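Local structure of replicase polyprotein 1a (Avian infectious bronchitis virus, 3LD1) at residues A[198-203]-A[228-233]. The protein is the nsp2a fragment of a coronavirus replicase polyprotein, whose precise role is not settled but which probably serves viral replication in the host cell. The protein carries 3 engineered substitutions. Residues are numbered along the deposited sequence; the frame is centred on the assembly and turned at random.
Sequences IAALKM and GTCLAS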
ATOM      1  N   ILE A 198      -6.114  14.782   0.320  1.00 40.23           N
ATOM      2  CA  ILE A 198      -6.105  14.191   1.652  1.00 38.13           C
ATOM      3  C   ILE A 198      -7.022  12.990   1.651  1.00 38.45           C
ATOM      4  O   ILE A 198      -6.652  11.950   2.212  1.00 38.55           O
ATOM      5  CB  ILE A 198      -6.485  15.206   2.725  1.00 37.46           C
ATOM      6  CG1 ILE A 198      -5.322  16.201   2.923  1.00 36.56           C
ATOM      7  CG2 ILE A 198      -6.854  14.482   4.014  1.00 34.86           C
ATOM      8  CD1 ILE A 198      -3.998  15.586   3.385  1.00 33.27           C
ATOM      9  N   ALA A 199      -8.172  13.108   0.972  1.00 36.43           N
ATOM     10  CA  ALA A 199      -9.078  11.999   0.868  1.00 36.93           C
ATOM     11  C   ALA A 199      -8.432  10.826   0.036  1.00 38.42           C
ATOM     12  O   ALA A 199      -8.710   9.636   0.245  1.00 38.19           O
ATOM     13  CB  ALA A 199     -10.380  12.487   0.220  1.00 37.24           C
ATOM     14  N   ALA A 200      -7.548  11.150  -0.901  1.00 38.06           N
ATOM     15  CA  ALA A 200      -6.961  10.065  -1.670  1.00 38.92           C
ATOM     16  C   ALA A 200      -5.943   9.325  -0.775  1.00 39.59           C
ATOM     17  O   ALA A 200      -5.774   8.101  -0.813  1.00 39.25           O
ATOM     18  CB  ALA A 200      -6.299  10.655  -2.876  1.00 39.45           C
ATOM     19  N   LEU A 201      -5.326  10.093   0.084  1.00 38.79           N
ATOM     20  CA  LEU A 201      -4.298   9.575   0.899  1.00 40.38           C
ATOM     21  C   LEU A 201      -4.825   8.740   2.034  1.00 41.12           C
ATOM     22  O   LEU A 201      -4.214   7.759   2.440  1.00 41.45           O
ATOM     23  CB  LEU A 201      -3.532  10.749   1.452  1.00 40.28           C
ATOM     24  CG  LEU A 201      -2.208  10.469   2.044  1.00 40.88           C
ATOM     25  CD1 LEU A 201      -1.386   9.809   0.932  1.00 40.94           C
ATOM     26  CD2 LEU A 201      -1.730  11.819   2.372  1.00 37.71           C
ATOM     27  N   LYS A 202      -5.965   9.112   2.576  1.00 42.89           N
ATOM     28  CA  LYS A 202      -6.612   8.174   3.518  1.00 43.89           C
ATOM     29  C   LYS A 202      -6.887   6.847   2.800  1.00 43.64           C
ATOM     30  O   LYS A 202      -6.528   5.773   3.286  1.00 45.08           O
ATOM     31  CB  LYS A 202      -7.946   8.736   4.059  1.00 45.39           C
ATOM     32  CG  LYS A 202      -7.890  10.059   4.884  1.00 43.80           C
ATOM     33  CD  LYS A 202      -9.345  10.593   5.094  1.00 42.35           C
ATOM     34  CE  LYS A 202      -9.344  11.717   6.152  1.00 43.82           C
ATOM     35  NZ  LYS A 202     -10.553  12.589   5.960  1.00 41.36           N
ATOM     36  N   MET A 203      -7.503   6.918   1.624  1.00 43.71           N
ATOM     37  CA  MET A 203      -7.844   5.718   0.885  1.00 43.65           C
ATOM     38  C   MET A 203      -6.576   4.880   0.705  1.00 44.21           C
ATOM     39  O   MET A 203      -6.561   3.685   0.978  1.00 44.82           O
ATOM     40  CB  MET A 203      -8.526   6.054  -0.422  1.00 43.30           C
ATOM     41  CG  MET A 203      -8.946   4.771  -1.173  1.00 47.99           C
ATOM     42  SD  MET A 203      -7.494   3.968  -1.979  1.00 51.19           S
ATOM     43  CE  MET A 203      -7.847   4.292  -3.704  1.00 48.50           C
ATOM     44  N   GLY A 228      -3.539   0.894  -7.013  1.00 44.08           N
ATOM     45  CA  GLY A 228      -4.537   1.821  -7.577  1.00 43.26           C
ATOM     46  C   GLY A 228      -4.788   2.973  -6.608  1.00 43.99           C
ATOM     47  O   GLY A 228      -5.877   3.066  -6.100  1.00 44.15           O
ATOM     48  N   THR A 229      -3.757   3.761  -6.264  1.00 42.93           N
ATOM     49  CA  THR A 229      -3.889   4.870  -5.342  1.00 41.01           C
ATOM     50  C   THR A 229      -3.018   6.008  -5.779  1.00 41.05           C
ATOM     51  O   THR A 229      -2.167   5.879  -6.683  1.00 42.09           O
ATOM     52  CB  THR A 229      -3.407   4.465  -3.950  1.00 41.95           C
ATOM     53  OG1 THR A 229      -1.964   4.475  -3.888  1.00 40.26           O
ATOM     54  CG2 THR A 229      -3.982   3.064  -3.578  1.00 39.26           C
ATOM     55  N   CYS A 230      -3.175   7.130  -5.121  1.00 40.01           N
ATOM     56  CA  CYS A 230      -2.305   8.227  -5.405  1.00 39.98           C
ATOM     57  C   CYS A 230      -0.865   7.880  -5.020  1.00 41.04           C
ATOM     58  O   CYS A 230       0.032   8.674  -5.181  1.00 41.35           O
ATOM     59  CB  CYS A 230      -2.776   9.461  -4.656  1.00 39.59           C
ATOM     60  SG  CYS A 230      -2.574   9.347  -2.848  1.00 37.46           S
ATOM     61  N   LEU A 231      -0.625   6.717  -4.457  1.00 42.35           N
ATOM     62  CA  LEU A 231       0.740   6.377  -4.180  1.00 43.28           C
ATOM     63  C   LEU A 231       1.335   5.590  -5.353  1.00 44.18           C
ATOM     64  O   LEU A 231       2.505   5.209  -5.279  1.00 44.84           O
ATOM     65  CB  LEU A 231       0.858   5.601  -2.880  1.00 42.89           C
ATOM     66  CG  LEU A 231       0.515   6.370  -1.595  1.00 44.04           C
ATOM     67  CD1 LEU A 231       0.657   5.541  -0.292  1.00 43.57           C
ATOM     68  CD2 LEU A 231       1.388   7.605  -1.481  1.00 39.83           C
ATOM     69  N   ALA A 232       0.592   5.427  -6.445  1.00 43.98           N
ATOM     70  CA  ALA A 232       1.115   4.665  -7.629  1.00 45.86           C
ATOM     71  C   ALA A 232       2.390   5.245  -8.122  1.00 46.42           C
ATOM     72  O   ALA A 232       3.277   4.566  -8.694  1.00 44.50           O
ATOM     73  CB  ALA A 232       0.137   4.663  -8.820  1.00 44.61           C
ATOM     74  N   SER A 233       2.451   6.556  -7.968  1.00 47.76           N
ATOM     75  CA  SER A 233       3.556   7.240  -8.554  1.00 48.65           C
ATOM     76  C   SER A 233       4.872   6.697  -7.912  1.00 48.08           C
ATOM     77  O   SER A 233       5.965   6.900  -8.444  1.00 49.67           O
ATOM     78  CB  SER A 233       3.339   8.722  -8.383  1.00 48.12           C
ATOM     79  OG  SER A 233       3.620   9.071  -7.037  1.00 52.90           O
TER
HETATM   80  O   HOH W   1      -5.787   7.453  -3.646  1.00 42.41           O
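The backbones of Ala200, in helix 194-207, and Cys230, in the turn that leads into helix 232-243, come nearest each other, with CA atoms 6.2 Å apart. The first bond of the Cys230 side chain aims at the helix, and its SG lies 3.9 Å from Ala200 CB. SG stands between the backbone N and the carbonyl carbon of its own residue (chi1 69°). Leu201 starts off to one side, but its CG, anti to the backbone N, carries CD1 to 4.0 Å from Cys230 SG. CD1 also approaches Leu231 CD2, more loosely, at 4.3 Å. Both leucines are buried: Leu201 rests on Leu185 and Leu231 on Phe181, so helix 174-185 covers this apolar side.

Met203 packs against Gly228 and Thr229. Its chain is kinked, and SD comes to 4.0 Å from Thr229 CG2. The two side chains cross at a slant. Met203 CE ends 3.3 Å from Gly228 O, a close approach of a methyl to a carbonyl oxygen. Thr229 CG2 thus faces the methionine, while OG1 is hydrogen-bonded to Phe226 O. OG1 probably also accepts from Leu231 N, a capping bond, though that nitrogen's position is less certain.

A water joins the two backbones. It donates to Ala200 O at 2.9 Å and accepts from Cys230 N at 3.0 Å. This satisfies Cys230 N and gives the contact a polar link beside its apolar packing.

Thr229 to Ala232 form a type I beta turn, closed by Ala232 N bonding to Thr229 O. This turn, which Thr229 probably caps and which leads into helix 232-243, packs on the flank of helix 194-207, a packing join within the helical middle part of nsp2a.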